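Local atomic coordinates of leucyl-trna synthetase (Plasmodium falciparum, PDB entry 5FOC), a protein that probably attaches leucine to its cognate tRNA using ATP, this chain being the editing domain, which probably hydrolyses mischarged aminoacyl-tRNA. Residues D118-L124 with C179-V184; E145-L151 with F213-K219; V184-S189 with M248-I254. The protein carries 2 engineered substitutions. One frame throughout, in Å; residues are numbered along the deposited sequence.

Contact 1 (D118-L124 with C179-V184); sequences DKKVIFL and CPNIYV
Leu-124 meets Tyr-183 and Phe-123 meets Val-184 at the tight end of two parallel neighbouring strands. Leu-124 CD1 sits over a face of the Tyr-183 ring, 4.1 Å from its centroid, and Ile-122 CB lies alongside the same ring, 3.8 Å from Tyr-183 CD1. On the other face of the sheet Val-184 CB covers the Phe-123 ring at 4.0 Å from the centroid, beside Phe-21 of helix 18-35. Ile-122 CD1 presses on Asn-181 CG at 3.5 Å; the Asn-181 amide is turned so that ND2 reaches Tyr-183 OH at 3.0 Å, almost in the amide plane, and it also bonds Asp-154, while Tyr-183 OH bonds Phe-153 O. Main-chain bonds run from Lys-120 N to Pro-180 O through to Leu-124 N to Val-184 O. The opposite end is looser and wetter. Lys-119, bent at its second torsion (chi2 -49°), brings NZ to 2.8 Å from Cys-179 O, coming in from above the carbonyl plane, and NZ also bonds Ile-176 O. A water joins Asp-118 O to Pro-180 O, and the exposed Lys-120 chain extends off the strand pair. Each strand follows a helix, 112-118 or 172-178, after one or two residues: a parallel pair within the large mixed sheet of the editing domain.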
loop_
_atom_site.group_PDB
_atom_site.type_symbol
_atom_site.label_atom_id
_atom_site.label_comp_id
_atom_site.label_asym_id
_atom_site.label_seq_id
_atom_site.Cartn_x
_atom_site.Cartn_y
_atom_site.Cartn_z
ATOM N N ASP A 118 1.425 21.277 1.712
ATOM C CA ASP A 118 2.590 21.173 2.571
ATOM C C ASP A 118 3.226 19.764 2.447
ATOM O O ASP A 118 4.461 19.657 2.398
ATOM C CB ASP A 118 2.235 21.407 4.067
ATOM C CG ASP A 118 1.804 22.853 4.403
ATOM O OD1 ASP A 118 1.973 23.772 3.572
ATOM O OD2 ASP A 118 1.291 23.064 5.551
ATOM N N LYS A 119 2.398 18.719 2.426
ATOM C CA LYS A 119 2.897 17.315 2.538
ATOM C C LYS A 119 2.348 16.476 1.371
ATOM O O LYS A 119 1.258 16.801 0.808
ATOM C CB LYS A 119 2.418 16.668 3.858
ATOM C CG LYS A 119 2.761 17.386 5.130
ATOM C CD LYS A 119 4.220 17.783 5.239
ATOM C CE LYS A 119 4.535 18.506 6.524
ATOM N NZ LYS A 119 6.001 18.792 6.601
ATOM N N LYS A 120 3.061 15.404 1.015
ATOM C CA LYS A 120 2.558 14.366 0.121
ATOM C C LYS A 120 1.903 13.301 0.988
ATOM O O LYS A 120 2.388 13.004 2.084
ATOM C CB LYS A 120 3.665 13.759 -0.732
ATOM C CG LYS A 120 4.392 14.719 -1.642
ATOM C CD LYS A 120 5.153 13.942 -2.699
ATOM C CE LYS A 120 6.060 14.792 -3.575
ATOM N NZ LYS A 120 6.715 13.892 -4.573
ATOM N N VAL A 121 0.796 12.747 0.527
ATOM C CA VAL A 121 0.091 11.692 1.267
ATOM C C VAL A 121 0.389 10.374 0.596
ATOM O O VAL A 121 0.074 10.170 -0.557
ATOM C CB VAL A 121 -1.425 11.896 1.357
ATOM C CG1 VAL A 121 -2.063 10.748 2.134
ATOM C CG2 VAL A 121 -1.795 13.278 1.929
ATOM N N ILE A 122 1.041 9.439 1.346
ATOM C CA ILE A 122 1.587 8.275 0.720
ATOM C C ILE A 122 1.232 7.027 1.552
ATOM O O ILE A 122 1.592 6.995 2.764
ATOM C CB ILE A 122 3.131 8.365 0.576
ATOM C CG1 ILE A 122 3.552 9.509 -0.346
ATOM C CG2 ILE A 122 3.736 7.023 0.128
ATOM C CD1 ILE A 122 5.000 9.877 -0.269
ATOM N N PHE A 123 0.546 6.067 0.939
ATOM C CA PHE A 123 0.385 4.702 1.493
ATOM C C PHE A 123 1.687 3.973 1.202
ATOM O O PHE A 123 2.238 3.993 0.159
ATOM C CB PHE A 123 -0.820 3.972 0.864
ATOM C CG PHE A 123 -2.160 4.459 1.333
ATOM C CD1 PHE A 123 -2.709 5.641 0.811
ATOM C CD2 PHE A 123 -2.889 3.774 2.269
ATOM C CE1 PHE A 123 -3.973 6.057 1.247
ATOM C CE2 PHE A 123 -4.112 4.200 2.717
ATOM C CZ PHE A 123 -4.678 5.343 2.185
ATOM N N LEU A 124 2.184 3.238 2.249
ATOM C CA LEU A 124 3.421 2.487 2.029
ATOM C C LEU A 124 3.053 1.038 1.698
ATOM O O LEU A 124 2.655 0.286 2.607
ATOM C CB LEU A 124 4.300 2.571 3.270
ATOM C CG LEU A 124 5.005 3.883 3.556
ATOM C CD1 LEU A 124 5.684 3.887 4.929
ATOM C CD2 LEU A 124 6.017 4.174 2.471
ATOM N N CYS A 179 9.869 16.597 7.749
ATOM C CA CYS A 179 9.330 15.372 7.166
ATOM C C CYS A 179 8.258 15.727 6.124
ATOM O O CYS A 179 7.147 16.210 6.489
ATOM C CB CYS A 179 8.722 14.519 8.263
ATOM S SG CYS A 179 9.947 13.928 9.433
ATOM N N PRO A 180 8.562 15.506 4.833
ATOM C CA PRO A 180 7.606 16.047 3.802
ATOM C C PRO A 180 6.434 15.153 3.487
ATOM O O PRO A 180 5.538 15.564 2.738
ATOM C CB PRO A 180 8.487 16.150 2.562
ATOM C CG PRO A 180 9.467 15.032 2.742
ATOM C CD PRO A 180 9.826 15.087 4.197
ATOM N N ASN A 181 6.411 13.919 3.986
ATOM C CA ASN A 181 5.403 12.925 3.596
ATOM C C ASN A 181 4.572 12.487 4.773
ATOM O O ASN A 181 5.130 12.259 5.883
ATOM C CB ASN A 181 6.093 11.678 2.978
ATOM C CG ASN A 181 6.913 12.018 1.755
ATOM O OD1 ASN A 181 6.670 13.053 1.116
ATOM N ND2 ASN A 181 7.886 11.192 1.414
ATOM N N ILE A 182 3.256 12.397 4.574
ATOM C CA ILE A 182 2.361 11.742 5.484
ATOM C C ILE A 182 2.297 10.306 5.024
ATOM O O ILE A 182 1.746 10.021 4.000
ATOM C CB ILE A 182 0.956 12.355 5.501
ATOM C CG1 ILE A 182 1.031 13.773 6.027
ATOM C CG2 ILE A 182 0.026 11.531 6.355
ATOM C CD1 ILE A 182 -0.149 14.626 5.642
ATOM N N TYR A 183 2.850 9.364 5.830
ATOM C CA TYR A 183 2.704 7.955 5.546
ATOM C C TYR A 183 1.550 7.275 6.236
ATOM O O TYR A 183 1.234 7.602 7.362
ATOM C CB TYR A 183 4.008 7.229 5.921
ATOM C CG TYR A 183 5.210 7.572 5.069
ATOM C CD1 TYR A 183 5.144 7.530 3.660
ATOM C CD2 TYR A 183 6.425 8.002 5.640
ATOM C CE1 TYR A 183 6.250 7.829 2.870
ATOM C CE2 TYR A 183 7.532 8.317 4.847
ATOM C CZ TYR A 183 7.454 8.224 3.461
ATOM O OH TYR A 183 8.469 8.527 2.594
ATOM N N VAL A 184 0.893 6.365 5.515
ATOM C CA VAL A 184 -0.154 5.543 6.055
ATOM C C VAL A 184 0.405 4.105 6.116
ATOM O O VAL A 184 0.891 3.564 5.101
ATOM C CB VAL A 184 -1.425 5.503 5.182
ATOM C CG1 VAL A 184 -2.532 4.783 5.898
ATOM C CG2 VAL A 184 -1.883 6.941 4.848
HETATM O O HOH W 1 6.048 17.492 0.749
#

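Contact 2 (E145-L151 with F213-K219); sequences EYYYLTL and FILNKIK
Lys-217 threads between Tyr-146 and Tyr-148, and its contacts with these rings form the aromatic group of interactions. Its CG leaves the backbone anti to N (chi1 176°) and lies over a face of Tyr-148, 4.0 Å from the centroid; the bend at chi3 (86°) then carries CE over the centre of the Tyr-146 ring at 3.8 Å. NZ completes a cation-pi contact, 4.6 Å from the Tyr-146 centroid, and makes another with Phe-94. Lys-219 CG covers the opposite face of Tyr-146, so two lysine chains sandwich that ring, while Lys-219 NZ pairs with Glu-221. Among the hydrogen bonds, Tyr-147 and Ile-218 exchange two, 2.8 Å for Tyr-147 N to Ile-218 O and the same for Ile-218 N to Tyr-147 O. Leu-149 gives its N-H to Asn-216 O but receives that of Leu-215. Thr-150 OG1 donates to Phe-213 O at 2.7 Å, and a water links that oxygen to Leu-151 N. Apolar contacts include Leu-149 CD1 on Ile-218 CD1 at 4.2 Å, across the sheet from the lysine-tyrosine face, Leu-151 CG on Leu-215 CD1, and Ile-214 CG2 against Tyr-148 CD2. The pair is an antiparallel beta ladder in which Leu-215 and Asn-216, together facing Leu-149, are consistent with a classic beta bulge.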
loop_
_atom_site.group_PDB
_atom_site.type_symbol
_atom_site.label_atom_id
_atom_site.label_comp_id
_atom_site.label_asym_id
_atom_site.label_seq_id
_atom_site.Cartn_x
_atom_site.Cartn_y
_atom_site.Cartn_z
ATOM N N GLU A 145 -9.178 -3.279 9.910
ATOM C CA GLU A 145 -8.066 -2.961 10.815
ATOM C C GLU A 145 -7.740 -1.479 10.728
ATOM O O GLU A 145 -7.990 -0.814 9.689
ATOM C CB GLU A 145 -6.836 -3.789 10.446
ATOM C CG GLU A 145 -7.090 -5.295 10.466
ATOM C CD GLU A 145 -7.276 -5.902 11.838
ATOM O OE1 GLU A 145 -7.000 -5.267 12.867
ATOM O OE2 GLU A 145 -7.719 -7.064 11.879
ATOM N N TYR A 146 -7.193 -0.967 11.806
ATOM C CA TYR A 146 -6.700 0.383 11.893
ATOM C C TYR A 146 -5.379 0.625 11.171
ATOM O O TYR A 146 -4.445 -0.162 11.218
ATOM C CB TYR A 146 -6.538 0.784 13.345
ATOM C CG TYR A 146 -7.827 1.062 14.049
ATOM C CD1 TYR A 146 -8.557 2.199 13.730
ATOM C CD2 TYR A 146 -8.305 0.253 15.061
ATOM C CE1 TYR A 146 -9.748 2.474 14.366
ATOM C CE2 TYR A 146 -9.488 0.530 15.726
ATOM C CZ TYR A 146 -10.197 1.677 15.360
ATOM O OH TYR A 146 -11.348 1.951 16.022
ATOM N N TYR A 147 -5.296 1.762 10.499
ATOM C CA TYR A 147 -4.046 2.224 9.926
ATOM C C TYR A 147 -3.653 3.533 10.568
ATOM O O TYR A 147 -4.520 4.345 10.926
ATOM C CB TYR A 147 -4.112 2.301 8.389
ATOM C CG TYR A 147 -4.176 0.934 7.771
ATOM C CD1 TYR A 147 -5.376 0.230 7.706
ATOM C CD2 TYR A 147 -3.006 0.285 7.342
ATOM C CE1 TYR A 147 -5.432 -1.044 7.179
ATOM C CE2 TYR A 147 -3.067 -0.961 6.775
ATOM C CZ TYR A 147 -4.258 -1.648 6.724
ATOM O OH TYR A 147 -4.308 -2.928 6.217
ATOM N N TYR A 148 -2.354 3.774 10.654
ATOM C CA TYR A 148 -1.803 4.935 11.301
ATOM C C TYR A 148 -1.246 5.915 10.274
ATOM O O TYR A 148 -0.728 5.541 9.263
ATOM C CB TYR A 148 -0.678 4.499 12.300
ATOM C CG TYR A 148 -1.263 3.812 13.500
ATOM C CD1 TYR A 148 -1.794 2.518 13.391
ATOM C CD2 TYR A 148 -1.290 4.428 14.748
ATOM C CE1 TYR A 148 -2.332 1.862 14.495
ATOM C CE2 TYR A 148 -1.793 3.759 15.874
ATOM C CZ TYR A 148 -2.322 2.487 15.733
ATOM O OH TYR A 148 -2.846 1.812 16.819
ATOM N N LEU A 149 -1.401 7.207 10.589
ATOM C CA LEU A 149 -0.843 8.283 9.769
ATOM C C LEU A 149 0.275 8.909 10.599
ATOM O O LEU A 149 0.035 9.310 11.731
ATOM C CB LEU A 149 -1.913 9.387 9.446
ATOM C CG LEU A 149 -2.880 8.972 8.352
ATOM C CD1 LEU A 149 -3.748 7.782 8.662
ATOM C CD2 LEU A 149 -3.759 10.194 8.122
ATOM N N THR A 150 1.459 9.024 9.986
ATOM C CA THR A 150 2.652 9.564 10.616
ATOM C C THR A 150 3.578 10.211 9.566
ATOM O O THR A 150 3.626 9.779 8.387
ATOM C CB THR A 150 3.428 8.462 11.383
ATOM O OG1 THR A 150 4.310 9.117 12.274
ATOM C CG2 THR A 150 4.181 7.592 10.454
ATOM N N LEU A 151 4.287 11.246 9.985
ATOM C CA LEU A 151 5.142 12.018 9.103
ATOM C C LEU A 151 6.504 11.351 8.946
ATOM O O LEU A 151 7.013 10.785 9.944
ATOM C CB LEU A 151 5.298 13.448 9.636
ATOM C CG LEU A 151 4.100 14.445 9.494
ATOM C CD1 LEU A 151 4.288 15.629 10.412
ATOM C CD2 LEU A 151 4.062 14.842 8.038
ATOM N N PHE A 213 5.048 10.056 16.498
ATOM C CA PHE A 213 4.037 11.127 16.342
ATOM C C PHE A 213 2.904 10.646 15.460
ATOM O O PHE A 213 3.141 10.406 14.284
ATOM C CB PHE A 213 4.733 12.345 15.743
ATOM C CG PHE A 213 3.890 13.585 15.608
ATOM C CD1 PHE A 213 2.735 13.846 16.358
ATOM C CD2 PHE A 213 4.321 14.538 14.724
ATOM C CE1 PHE A 213 1.988 15.009 16.147
ATOM C CE2 PHE A 213 3.585 15.718 14.519
ATOM C CZ PHE A 213 2.443 15.949 15.246
ATOM N N ILE A 214 1.704 10.466 16.027
ATOM C CA ILE A 214 0.580 9.917 15.264
ATOM C C ILE A 214 -0.405 11.048 14.942
ATOM O O ILE A 214 -0.975 11.640 15.841
ATOM C CB ILE A 214 -0.168 8.789 15.989
ATOM C CG1 ILE A 214 0.813 7.620 16.359
ATOM C CG2 ILE A 214 -1.310 8.228 15.148
ATOM C CD1 ILE A 214 1.592 7.082 15.170
ATOM N N LEU A 215 -0.629 11.271 13.656
ATOM C CA LEU A 215 -1.599 12.251 13.246
ATOM C C LEU A 215 -3.032 11.773 13.296
ATOM O O LEU A 215 -3.942 12.577 13.452
ATOM C CB LEU A 215 -1.293 12.639 11.818
ATOM C CG LEU A 215 0.104 13.168 11.497
ATOM C CD1 LEU A 215 0.206 13.593 10.035
ATOM C CD2 LEU A 215 0.552 14.285 12.407
ATOM N N ASN A 216 -3.240 10.491 13.055
ATOM C CA ASN A 216 -4.536 9.872 13.068
ATOM C C ASN A 216 -4.391 8.356 13.006
ATOM O O ASN A 216 -3.333 7.824 12.636
ATOM C CB ASN A 216 -5.399 10.392 11.864
ATOM C CG ASN A 216 -6.811 10.679 12.249
ATOM O OD1 ASN A 216 -7.356 10.106 13.175
ATOM N ND2 ASN A 216 -7.438 11.648 11.503
ATOM N N LYS A 217 -5.497 7.695 13.331
ATOM C CA LYS A 217 -5.630 6.247 13.272
ATOM C C LYS A 217 -7.011 5.987 12.671
ATOM O O LYS A 217 -8.021 6.407 13.238
ATOM C CB LYS A 217 -5.483 5.649 14.677
ATOM C CG LYS A 217 -5.707 4.181 14.714
ATOM C CD LYS A 217 -5.592 3.646 16.126
ATOM C CE LYS A 217 -6.903 3.745 16.869
ATOM N NZ LYS A 217 -6.720 3.143 18.225
ATOM N N ILE A 218 -7.037 5.348 11.501
ATOM C CA ILE A 218 -8.247 5.247 10.691
ATOM C C ILE A 218 -8.477 3.800 10.215
ATOM O O ILE A 218 -7.555 3.159 9.668
ATOM C CB ILE A 218 -8.218 6.285 9.511
ATOM C CG1 ILE A 218 -8.020 7.701 10.052
ATOM C CG2 ILE A 218 -9.450 6.155 8.668
ATOM C CD1 ILE A 218 -7.823 8.769 8.981
ATOM N N LYS A 219 -9.697 3.291 10.397
ATOM C CA LYS A 219 -10.018 1.931 9.913
ATOM C C LYS A 219 -9.921 1.900 8.398
ATOM O O LYS A 219 -10.305 2.872 7.709
ATOM C CB LYS A 219 -11.383 1.419 10.378
ATOM C CG LYS A 219 -11.311 0.353 11.476
ATOM C CD LYS A 219 -12.689 -0.185 11.853
ATOM C CE LYS A 219 -13.289 -1.089 10.784
ATOM N NZ LYS A 219 -14.776 -1.097 10.869
HETATM O O HOH W 2 3.762 12.450 12.507
#

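Contact 3 (V184-S189 with M248-I254); sequences VCSENS and MNISTGI
Asn-188 reaches across to the main chain of the loop 248-254, and each atom of its side chain meets a carbonyl there. CB lies 3.1 Å from Met-248 O. CG, set anti to the backbone N (chi1 175°), passes Asn-249 O at 3.6 Å. OD1 is close to that same oxygen, two acceptors that do not bond. ND2 turns the other way and donates to Ser-251 O at 2.9 Å, a nearly straight bond (165°) that uses a carbonyl lone pair and lies almost in the amide plane; ND2 also bonds Glu-374 OE1, which fixes the flip of the amide. At the backbone of the same residue, a water accepts from Asn-188 N at 2.9 Å and donates to Met-248 O. A second water sits between Ser-186 OG, at 2.8 Å, and the carbonyls of Met-248 and Ile-250. Ser-186 N donates to Thr-252 O at 2.9 Å through a bent bond (134°). Apolar touches are few: Met-248 CE on Ser-186 CB at 3.8 Å and Ser-189 CB on Thr-252 CG2 at 3.9 Å. Ile-250 to Gly-253 form a type II' turn. The chemistry is that of neutral donors and water meeting main-chain carbonyls, which implies that across this contact the loop is gripped mainly by its carbonyls, while Glu-374 takes the Ser-251 N-H.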
loop_
_atom_site.group_PDB
_atom_site.type_symbol
_atom_site.label_atom_id
_atom_site.label_comp_id
_atom_site.label_asym_id
_atom_site.label_seq_id
_atom_site.Cartn_x
_atom_site.Cartn_y
_atom_site.Cartn_z
ATOM N N VAL A 184 0.893 6.365 5.515
ATOM C CA VAL A 184 -0.154 5.543 6.055
ATOM C C VAL A 184 0.405 4.105 6.116
ATOM O O VAL A 184 0.891 3.564 5.101
ATOM C CB VAL A 184 -1.425 5.503 5.182
ATOM C CG1 VAL A 184 -2.532 4.783 5.898
ATOM C CG2 VAL A 184 -1.883 6.941 4.848
ATOM N N CYS A 185 0.269 3.501 7.288
ATOM C CA CYS A 185 0.889 2.156 7.528
ATOM C C CYS A 185 0.312 1.538 8.784
ATOM O O CYS A 185 -0.289 2.195 9.614
ATOM C CB CYS A 185 2.383 2.317 7.643
ATOM S SG CYS A 185 2.928 3.421 8.966
ATOM N N SER A 186 0.579 0.234 8.935
ATOM C CA SER A 186 0.133 -0.490 10.096
ATOM C C SER A 186 0.965 -0.118 11.367
ATOM O O SER A 186 2.097 0.368 11.301
ATOM C CB SER A 186 0.288 -2.003 9.838
ATOM O OG SER A 186 1.654 -2.330 9.606
ATOM N N GLU A 187 0.340 -0.370 12.514
ATOM C CA GLU A 187 1.023 -0.281 13.798
ATOM C C GLU A 187 2.285 -1.132 13.794
ATOM O O GLU A 187 3.363 -0.653 14.175
ATOM C CB GLU A 187 0.116 -0.765 14.926
ATOM C CG GLU A 187 0.688 -0.496 16.306
ATOM C CD GLU A 187 -0.179 -1.030 17.408
ATOM O OE1 GLU A 187 -1.163 -1.737 17.132
ATOM O OE2 GLU A 187 0.147 -0.752 18.565
ATOM N N ASN A 188 2.127 -2.358 13.320
ATOM C CA ASN A 188 3.254 -3.314 13.182
ATOM C C ASN A 188 4.501 -2.703 12.572
ATOM O O ASN A 188 5.607 -2.980 12.989
ATOM C CB ASN A 188 2.841 -4.511 12.326
ATOM C CG ASN A 188 3.984 -5.457 12.054
ATOM O OD1 ASN A 188 4.394 -6.210 12.995
ATOM N ND2 ASN A 188 4.538 -5.460 10.861
ATOM N N SER A 189 4.337 -1.899 11.527
ATOM C CA SER A 189 5.500 -1.364 10.824
ATOM C C SER A 189 6.220 -0.221 11.531
ATOM O O SER A 189 7.324 0.101 11.171
ATOM C CB SER A 189 5.118 -0.943 9.403
ATOM O OG SER A 189 4.228 0.150 9.422
ATOM N N MET A 248 -1.975 -8.322 9.742
ATOM C CA MET A 248 -1.493 -7.107 10.356
ATOM C C MET A 248 -0.138 -7.213 11.044
ATOM O O MET A 248 0.451 -6.208 11.376
ATOM C CB MET A 248 -2.545 -6.574 11.304
ATOM C CG MET A 248 -3.844 -6.172 10.597
ATOM S SD MET A 248 -3.754 -5.207 9.047
ATOM C CE MET A 248 -3.206 -3.603 9.620
ATOM N N ASN A 249 0.370 -8.423 11.194
ATOM C CA ASN A 249 1.705 -8.625 11.711
ATOM C C ASN A 249 2.794 -8.713 10.633
ATOM O O ASN A 249 3.958 -8.889 10.979
ATOM C CB ASN A 249 1.757 -9.826 12.668
ATOM C CG ASN A 249 1.401 -11.144 12.005
ATOM O OD1 ASN A 249 0.692 -11.190 11.010
ATOM N ND2 ASN A 249 1.856 -12.222 12.581
ATOM N N ILE A 250 2.456 -8.448 9.364
ATOM C CA ILE A 250 3.402 -8.546 8.270
ATOM C C ILE A 250 3.568 -7.146 7.652
ATOM O O ILE A 250 2.555 -6.539 7.182
ATOM C CB ILE A 250 2.907 -9.531 7.204
ATOM C CG1 ILE A 250 2.800 -10.967 7.769
ATOM C CG2 ILE A 250 3.773 -9.448 5.937
ATOM C CD1 ILE A 250 4.104 -11.481 8.235
ATOM N N SER A 251 4.781 -6.613 7.691
ATOM C CA SER A 251 5.142 -5.362 7.036
ATOM C C SER A 251 4.124 -4.245 7.361
ATOM O O SER A 251 3.711 -4.056 8.488
ATOM C CB SER A 251 5.320 -5.631 5.541
ATOM O OG SER A 251 5.943 -4.560 4.880
ATOM N N THR A 252 3.731 -3.489 6.311
ATOM C CA THR A 252 2.875 -2.320 6.521
ATOM C C THR A 252 1.358 -2.534 6.360
ATOM O O THR A 252 0.594 -1.584 6.641
ATOM C CB THR A 252 3.213 -1.239 5.441
ATOM O OG1 THR A 252 3.039 -1.812 4.151
ATOM C CG2 THR A 252 4.640 -0.799 5.556
ATOM N N GLY A 253 0.956 -3.708 5.880
ATOM C CA GLY A 253 -0.429 -4.119 5.869
ATOM C C GLY A 253 -1.108 -3.401 4.673
ATOM O O GLY A 253 -2.327 -3.393 4.660
ATOM N N ILE A 254 -0.331 -2.972 3.703
ATOM C CA ILE A 254 -0.895 -2.365 2.434
ATOM C C ILE A 254 -0.138 -3.075 1.327
ATOM O O ILE A 254 1.109 -3.109 1.348
ATOM C CB ILE A 254 -0.606 -0.881 2.381
ATOM C CG1 ILE A 254 -1.283 -0.207 3.568
ATOM C CG2 ILE A 254 -1.186 -0.320 1.046
ATOM C CD1 ILE A 254 -0.703 1.102 4.050
HETATM O O HOH W 3 0.822 -4.924 8.906
HETATM O O HOH W 4 -0.337 -3.722 12.832
#

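From the N terminus, contact 1 opens at 118-124 and closes its loop at 179-184. Contact 2 opens inside that loop, at 145-151, and closes beyond it, at 213-219, so the two cross. Contact 3 starts where contact 1 ends, sharing Val-184, and closes at 248-254; it follows contact 1 in series and crosses contact 2. Strand 181-185 stands between 120-127 and 146-152 in one sheet, where Tyr-183 N meets Thr-150 O and Tyr-148 N meets Cys-185 O. The loop of contact 3 is tied back to both neighbours: Thr-252 OG1 to Leu-124 O, and Gly-253 O to Tyr-147 OH.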